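Local coordinates for protein myosin-2 (Saccharomyces cerevisiae, PDB 6IXO) that moves organelles and proteins along polarized actin cables, holding receptor proteins on the cargo with the globular tail domain that this chain represents, at residues A[258-261]-A[262-266]; A[168-171]-A[172-176]; A[227-230]-A[231-235]. One frame throughout, in Å; residues are numbered along the deposited sequence.

Contact 1 of 3, residues A[258-261]-A[262-266]; sequences LQLN and YNVTR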
loop_
_atom_site.group_PDB
_atom_site.type_symbol
_atom_site.label_atom_id
_atom_site.label_comp_id
_atom_site.label_asym_id
_atom_site.label_seq_id
_atom_site.Cartn_x
_atom_site.Cartn_y
_atom_site.Cartn_z
ATOM N N LEU A 258 -10.169 16.859 -23.859
ATOM C CA LEU A 258 -10.139 17.975 -22.902
ATOM C C LEU A 258 -10.574 17.447 -21.511
ATOM O O LEU A 258 -9.950 17.734 -20.475
ATOM C CB LEU A 258 -11.080 19.094 -23.372
ATOM C CG LEU A 258 -10.982 20.319 -22.458
ATOM C CD1 LEU A 258 -9.592 20.929 -22.585
ATOM C CD2 LEU A 258 -12.074 21.354 -22.771
ATOM N N GLN A 259 -11.633 16.640 -21.490
ATOM C CA GLN A 259 -12.116 16.105 -20.208
ATOM C C GLN A 259 -11.138 15.166 -19.568
ATOM O O GLN A 259 -10.950 15.204 -18.333
ATOM C CB GLN A 259 -13.463 15.400 -20.355
ATOM C CG GLN A 259 -14.529 16.431 -20.657
ATOM C CD GLN A 259 -15.882 15.834 -20.848
ATOM O OE1 GLN A 259 -16.658 15.762 -19.901
ATOM N NE2 GLN A 259 -16.186 15.395 -22.077
ATOM N N LEU A 260 -10.523 14.310 -20.372
ATOM C CA LEU A 260 -9.468 13.441 -19.861
ATOM C C LEU A 260 -8.312 14.277 -19.275
ATOM O O LEU A 260 -7.750 13.940 -18.205
ATOM C CB LEU A 260 -8.956 12.493 -20.951
ATOM C CG LEU A 260 -7.825 11.514 -20.590
ATOM C CD1 LEU A 260 -8.319 10.485 -19.492
ATOM C CD2 LEU A 260 -7.350 10.715 -21.843
ATOM N N ASN A 261 -7.932 15.336 -19.981
ATOM C CA ASN A 261 -6.894 16.253 -19.505
ATOM C C ASN A 261 -7.268 16.741 -18.110
ATOM O O ASN A 261 -6.449 16.666 -17.190
ATOM C CB ASN A 261 -6.711 17.435 -20.490
ATOM C CG ASN A 261 -5.869 18.575 -19.900
ATOM O OD1 ASN A 261 -4.972 18.350 -19.129
ATOM N ND2 ASN A 261 -6.196 19.797 -20.252
ATOM N N TYR A 262 -8.506 17.202 -17.934
ATOM C CA TYR A 262 -8.895 17.781 -16.635
ATOM C C TYR A 262 -8.886 16.688 -15.554
ATOM O O TYR A 262 -8.445 16.928 -14.425
ATOM C CB TYR A 262 -10.280 18.428 -16.699
ATOM C CG TYR A 262 -10.350 19.695 -17.525
ATOM C CD1 TYR A 262 -9.197 20.320 -17.973
ATOM C CD2 TYR A 262 -11.586 20.258 -17.864
ATOM C CE1 TYR A 262 -9.277 21.513 -18.737
ATOM C CE2 TYR A 262 -11.679 21.410 -18.631
ATOM C CZ TYR A 262 -10.526 22.050 -19.068
ATOM O OH TYR A 262 -10.629 23.235 -19.802
ATOM N N ASN A 263 -9.373 15.497 -15.891
ATOM C CA ASN A 263 -9.331 14.400 -14.897
ATOM C C ASN A 263 -7.918 14.041 -14.449
ATOM O O ASN A 263 -7.589 13.974 -13.227
ATOM C CB ASN A 263 -10.020 13.169 -15.490
ATOM C CG ASN A 263 -11.516 13.333 -15.590
ATOM O OD1 ASN A 263 -12.081 14.284 -15.022
ATOM N ND2 ASN A 263 -12.198 12.384 -16.306
ATOM N N VAL A 264 -7.058 13.796 -15.419
ATOM C CA VAL A 264 -5.680 13.406 -15.159
ATOM C C VAL A 264 -4.837 14.501 -14.497
ATOM O O VAL A 264 -4.013 14.238 -13.590
ATOM C CB VAL A 264 -4.995 12.967 -16.485
ATOM C CG1 VAL A 264 -3.585 12.499 -16.252
ATOM C CG2 VAL A 264 -5.791 11.825 -17.081
ATOM N N THR A 265 -5.013 15.744 -14.945
ATOM C CA THR A 265 -4.240 16.829 -14.367
ATOM C C THR A 265 -4.558 16.930 -12.882
ATOM O O THR A 265 -3.670 17.210 -12.062
ATOM C CB THR A 265 -4.555 18.179 -15.074
ATOM O OG1 THR A 265 -4.227 18.021 -16.458
ATOM C CG2 THR A 265 -3.731 19.334 -14.485
ATOM N N ARG A 266 -5.806 16.718 -12.497
ATOM C CA ARG A 266 -6.134 16.860 -11.073
ATOM C C ARG A 266 -5.345 15.833 -10.251
ATOM O O ARG A 266 -4.885 16.121 -9.159
ATOM C CB ARG A 266 -7.631 16.701 -10.833
ATOM C CG ARG A 266 -8.471 17.906 -11.341
ATOM C CD ARG A 266 -9.962 17.550 -11.409
ATOM N NE ARG A 266 -10.553 17.275 -10.092
ATOM C CZ ARG A 266 -11.813 16.878 -9.919
ATOM N NH1 ARG A 266 -12.614 16.723 -10.971
ATOM N NH2 ARG A 266 -12.278 16.648 -8.703
#
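Leu258 meets Tyr262 one turn further along the alpha-helix 254-273, an i to i+4 pair within the DIL domain of the cargo-binding tail. The branched end of the leucine rests over the face of the phenol as a CH-pi contact, with Leu258 CG 4.2 Å from the centroid of the Tyr262 ring and 26° off its normal. The two first torsions bring this about: Leu258 directs CG along the helix beside its own carbonyl carbon (chi1 -175°), while Tyr262 keeps CG beside its backbone N, which lays the ring back over the preceding turn. Both methyls, CD1 and CD2 of Leu258, end 3.8 Å from Tyr262 OH. A leucine suits this place because its fork can span the far end of the ring, whose near part lies by Leu258 O, 3.5 Å above the ring plane. Asn261 approaches the ring obliquely through ND2, with amide and ring planes 48° apart.

Elsewhere on the helix, Leu260 and Val264 run out in the same direction, shoulder to shoulder, with Leu260 CD1 3.7 Å from Val264 CG2; Leu286 and Ile287 of helix 284-294 pack against this valine. Asn263 turns its amide elsewhere and gives ND2 to Val178 O, while Gln259 OE1 accepts from Leu184 N, so these buried amides tie the helix to the chain around 178-184. Thr265 suits its place, one turn on from Asn261, because its hydroxyl can fold back: OG1 stands 2.7 Å from Asn261 O and 2.8 Å from Asn261 OD1, two acceptors within reach of a single proton.

Contact 2 of 3, residues A[168-171]-A[172-176]; sequences KQLQ and KKAIN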
loop_
_atom_site.group_PDB
_atom_site.type_symbol
_atom_site.label_atom_id
_atom_site.label_comp_id
_atom_site.label_asym_id
_atom_site.label_seq_id
_atom_site.Cartn_x
_atom_site.Cartn_y
_atom_site.Cartn_z
ATOM N N LYS A 168 -7.684 -3.520 -6.607
ATOM C CA LYS A 168 -9.055 -3.880 -6.999
ATOM C C LYS A 168 -10.037 -2.741 -6.747
ATOM O O LYS A 168 -10.966 -2.552 -7.516
ATOM C CB LYS A 168 -9.535 -5.133 -6.263
ATOM C CG LYS A 168 -8.634 -6.348 -6.448
ATOM C CD LYS A 168 -8.541 -6.782 -7.905
ATOM C CE LYS A 168 -7.622 -8.017 -8.073
ATOM N NZ LYS A 168 -8.155 -9.253 -7.418
ATOM N N GLN A 169 -9.885 -2.018 -5.641
ATOM C CA GLN A 169 -10.757 -0.867 -5.390
ATOM C C GLN A 169 -10.566 0.164 -6.459
ATOM O O GLN A 169 -11.529 0.805 -6.884
ATOM C CB GLN A 169 -10.468 -0.215 -4.017
ATOM C CG GLN A 169 -11.059 -1.005 -2.859
ATOM C CD GLN A 169 -11.306 -0.149 -1.605
ATOM O OE1 GLN A 169 -10.860 0.999 -1.524
ATOM N NE2 GLN A 169 -12.049 -0.706 -0.634
ATOM N N LEU A 170 -9.327 0.326 -6.920
ATOM C CA LEU A 170 -9.120 1.219 -8.083
ATOM C C LEU A 170 -9.638 0.671 -9.402
ATOM O O LEU A 170 -10.117 1.436 -10.255
ATOM C CB LEU A 170 -7.643 1.561 -8.239
ATOM C CG LEU A 170 -7.138 2.579 -7.240
ATOM C CD1 LEU A 170 -5.614 2.593 -7.317
ATOM C CD2 LEU A 170 -7.701 3.988 -7.504
ATOM N N GLN A 171 -9.542 -0.634 -9.628
ATOM C CA GLN A 171 -10.115 -1.205 -10.836
ATOM C C GLN A 171 -11.604 -0.834 -10.852
ATOM O O GLN A 171 -12.170 -0.500 -11.896
ATOM C CB GLN A 171 -9.912 -2.732 -10.902
ATOM C CG GLN A 171 -10.232 -3.362 -12.279
ATOM C CD GLN A 171 -9.034 -3.379 -13.215
ATOM O OE1 GLN A 171 -7.886 -3.444 -12.767
ATOM N NE2 GLN A 171 -9.293 -3.301 -14.526
ATOM N N LYS A 172 -12.213 -0.861 -9.676
ATOM C CA LYS A 172 -13.633 -0.593 -9.522
ATOM C C LYS A 172 -14.004 0.886 -9.772
ATOM O O LYS A 172 -15.053 1.191 -10.328
ATOM C CB LYS A 172 -14.057 -1.003 -8.086
ATOM C CG LYS A 172 -15.593 -0.899 -7.840
ATOM C CD LYS A 172 -15.961 -1.208 -6.359
ATOM C CE LYS A 172 -17.484 -1.352 -6.244
ATOM N NZ LYS A 172 -17.987 -1.190 -4.857
ATOM N N LYS A 173 -13.157 1.803 -9.313
ATOM C CA LYS A 173 -13.522 3.220 -9.310
ATOM C C LYS A 173 -12.832 4.069 -10.365
ATOM O O LYS A 173 -13.450 5.003 -10.884
ATOM C CB LYS A 173 -13.242 3.824 -7.943
ATOM C CG LYS A 173 -13.942 3.035 -6.854
ATOM C CD LYS A 173 -13.789 3.598 -5.475
ATOM C CE LYS A 173 -14.594 2.745 -4.489
ATOM N NZ LYS A 173 -14.602 3.375 -3.157
ATOM N N ALA A 174 -11.575 3.767 -10.665
ATOM C CA ALA A 174 -10.725 4.677 -11.425
ATOM C C ALA A 174 -11.116 4.690 -12.881
ATOM O O ALA A 174 -11.032 5.710 -13.597
ATOM C CB ALA A 174 -9.250 4.272 -11.266
ATOM N N ILE A 175 -11.544 3.535 -13.366
ATOM C CA ILE A 175 -11.921 3.498 -14.765
ATOM C C ILE A 175 -13.101 4.413 -15.043
ATOM O O ILE A 175 -13.102 5.203 -15.997
ATOM C CB ILE A 175 -12.241 2.027 -15.198
ATOM C CG1 ILE A 175 -10.924 1.246 -15.305
ATOM C CG2 ILE A 175 -12.989 2.029 -16.516
ATOM C CD1 ILE A 175 -11.132 -0.285 -15.547
ATOM N N ASN A 176 -14.122 4.326 -14.207
ATOM C CA ASN A 176 -15.262 5.206 -14.427
ATOM C C ASN A 176 -14.854 6.681 -14.176
ATOM O O ASN A 176 -15.211 7.573 -14.920
ATOM C CB ASN A 176 -16.433 4.830 -13.522
ATOM C CG ASN A 176 -17.724 5.548 -13.925
ATOM O OD1 ASN A 176 -18.161 6.508 -13.283
ATOM N ND2 ASN A 176 -18.317 5.094 -15.013
#
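The flat amide of Gln171, in one of its two modelled conformers, meets Ile175 one turn on: NE2 of Gln171 lies 3.7 Å from CD1 of Ile175, and the two side chains run alongside each other. A bend at chi2 (89°) turns the glutamine's end, and its other corner, OE1, takes a weak hydrogen bond from Tyr236 OH. The amide of Gln169 heads elsewhere, giving NE2 to Gly94 O.

Among the peptide groups, Ala174 N bonds to Leu170 O at 2.8 Å. Lys173 N is held less firmly, dividing itself between weak bonds to Gln169 O at 3.1 Å and Leu170 O at 3.2 Å. Alanine suits position 174 because Ala174 CB, its lone methyl, fits 3.1 Å from Leu170 O and still reaches Leu170 CD2. Lys172 and Lys173 run out as extended chains; CB of Lys172 and CG of Lys173 both lie near Gln169 O, and NZ of Lys172 makes a weak hydrogen bond with Tyr200 OH.

This turn of helix 134-180 packs against two others: Leu170 packs on Leu233 and Val237 of helix 223-247, and Leu170 and Ala174 face Phe208 and Ile205 of helix 202-218.

Contact 3 of 3, residues A[227-230]-A[231-235]; sequences HAVV and TTLLN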
loop_
_atom_site.group_PDB
_atom_site.type_symbol
_atom_site.label_atom_id
_atom_site.label_comp_id
_atom_site.label_asym_id
_atom_site.label_seq_id
_atom_site.Cartn_x
_atom_site.Cartn_y
_atom_site.Cartn_z
ATOM N N HIS A 227 5.705 6.441 -0.790
ATOM C CA HIS A 227 6.147 6.572 -2.180
ATOM C C HIS A 227 5.906 5.283 -2.958
ATOM O O HIS A 227 5.427 5.308 -4.086
ATOM C CB HIS A 227 7.636 6.956 -2.272
ATOM C CG HIS A 227 8.085 7.222 -3.676
ATOM N ND1 HIS A 227 8.634 6.244 -4.483
ATOM C CD2 HIS A 227 8.008 8.337 -4.441
ATOM C CE1 HIS A 227 8.888 6.753 -5.678
ATOM N NE2 HIS A 227 8.516 8.020 -5.678
ATOM N N ALA A 228 6.246 4.149 -2.366
ATOM C CA ALA A 228 6.124 2.862 -3.095
ATOM C C ALA A 228 4.672 2.547 -3.372
ATOM O O ALA A 228 4.301 2.155 -4.477
ATOM C CB ALA A 228 6.797 1.689 -2.240
ATOM N N VAL A 229 3.844 2.695 -2.349
ATOM C CA VAL A 229 2.442 2.337 -2.487
ATOM C C VAL A 229 1.779 3.196 -3.562
ATOM O O VAL A 229 1.099 2.709 -4.464
ATOM C CB VAL A 229 1.699 2.533 -1.165
ATOM C CG1 VAL A 229 0.162 2.471 -1.404
ATOM C CG2 VAL A 229 2.187 1.475 -0.139
ATOM N N VAL A 230 1.998 4.501 -3.485
ATOM C CA VAL A 230 1.290 5.364 -4.418
ATOM C C VAL A 230 1.821 5.265 -5.844
ATOM O O VAL A 230 1.042 5.309 -6.824
ATOM C CB VAL A 230 1.354 6.839 -3.914
ATOM C CG1 VAL A 230 0.775 7.793 -5.008
ATOM C CG2 VAL A 230 0.521 6.926 -2.636
ATOM N N THR A 231 3.134 5.120 -6.005
ATOM C CA THR A 231 3.729 4.925 -7.330
ATOM C C THR A 231 3.171 3.658 -7.991
ATOM O O THR A 231 2.852 3.611 -9.201
ATOM C CB THR A 231 5.271 4.828 -7.207
ATOM O OG1 THR A 231 5.792 6.126 -6.892
ATOM C CG2 THR A 231 5.888 4.331 -8.508
ATOM N N THR A 232 3.082 2.595 -7.185
ATOM C CA THR A 232 2.496 1.326 -7.705
ATOM C C THR A 232 1.050 1.561 -8.141
ATOM O O THR A 232 0.627 1.148 -9.226
ATOM C CB THR A 232 2.541 0.196 -6.642
ATOM O OG1 THR A 232 3.901 -0.084 -6.321
ATOM C CG2 THR A 232 1.873 -1.105 -7.169
ATOM N N LEU A 233 0.297 2.287 -7.333
ATOM C CA LEU A 233 -1.121 2.479 -7.668
ATOM C C LEU A 233 -1.345 3.422 -8.867
ATOM O O LEU A 233 -2.254 3.187 -9.687
ATOM C CB LEU A 233 -1.883 3.006 -6.451
ATOM C CG LEU A 233 -1.959 1.961 -5.307
ATOM C CD1 LEU A 233 -2.658 2.554 -4.090
ATOM C CD2 LEU A 233 -2.661 0.616 -5.712
ATOM N N LEU A 234 -0.556 4.488 -8.951
ATOM C CA LEU A 234 -0.643 5.407 -10.096
ATOM C C LEU A 234 -0.289 4.713 -11.409
ATOM O O LEU A 234 -0.966 4.898 -12.434
ATOM C CB LEU A 234 0.300 6.605 -9.897
ATOM C CG LEU A 234 -0.127 7.537 -8.765
ATOM C CD1 LEU A 234 0.963 8.560 -8.497
ATOM C CD2 LEU A 234 -1.487 8.235 -9.088
ATOM N N ASN A 235 0.807 3.954 -11.407
ATOM C CA ASN A 235 1.146 3.155 -12.598
ATOM C C ASN A 235 0.002 2.243 -13.013
ATOM O O ASN A 235 -0.267 2.049 -14.229
ATOM C CB ASN A 235 2.387 2.296 -12.374
ATOM C CG ASN A 235 3.657 3.108 -12.484
ATOM O OD1 ASN A 235 3.754 3.947 -13.356
ATOM N ND2 ASN A 235 4.649 2.828 -11.625
#
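His227 lies with one ring face over Thr231, whose OG1 stands 3.4 Å above the imidazole plane and toward its rim; both residues are modelled in two conformers, and this holds for the pair described. The same hydroxyl gives a hydrogen bond to His227 O at 2.9 Å, and Thr231 N gives a second at 3.0 Å, the two donors reaching the oxygen from opposite faces of the carbonyl plane. Threonine suits the place because a chi1 of -72° sets OG1 beside its own backbone N, where it can turn back to the preceding turn. NE2 of the imidazole is hydrogen-bonded to Asp278 OD1, which ties the ring to the chain beyond helix 254-273.

Ala228 comes next, small enough to sit against Tyr159 and Pro380, while its carbonyl accepts Thr232 N in the regular i to i+4 pattern. The helix 223-247 to which these turns belong is one of the packed helices of the globular tail, and its buried side shows in the two valines that follow. Val229 lies alongside Leu233, CG1 to CD1 at 3.9 Å, with Met216 and Phe209 of helix 202-218 around them. Val230 sets CG1 anti to its backbone N (chi1 172°), which carries it to 3.6 Å from Leu234 CD1. An alanine in place of Leu234 lacks the branch that meets Val230 CG1, and a gap would probably open there, towards Phe209 and Cys282. Leu234 N donates to Val230 O at 2.8 Å, one turn back.

In the fold
From the N terminus, contact 2 comes first, on the long helix 134-180, followed by contact 3 on helix 223-247 and contact 1 on helix 254-273. Each joins consecutive residues of one helix, so none closes a loop, and the three stand in series without nesting or crossing. Contacts 2 and 3 touch directly: Leu170 CD1 lies 3.9 Å from Leu233 CB, packing their helices together, the centres of the two contacts being about 15 Å apart. Contact 1 touches neither, its nearest atoms being about 6 Å from contact 2 and about 8 Å from contact 3. Helix 202-218 is common ground, receiving side chains from all three in this all-helical part of the tail.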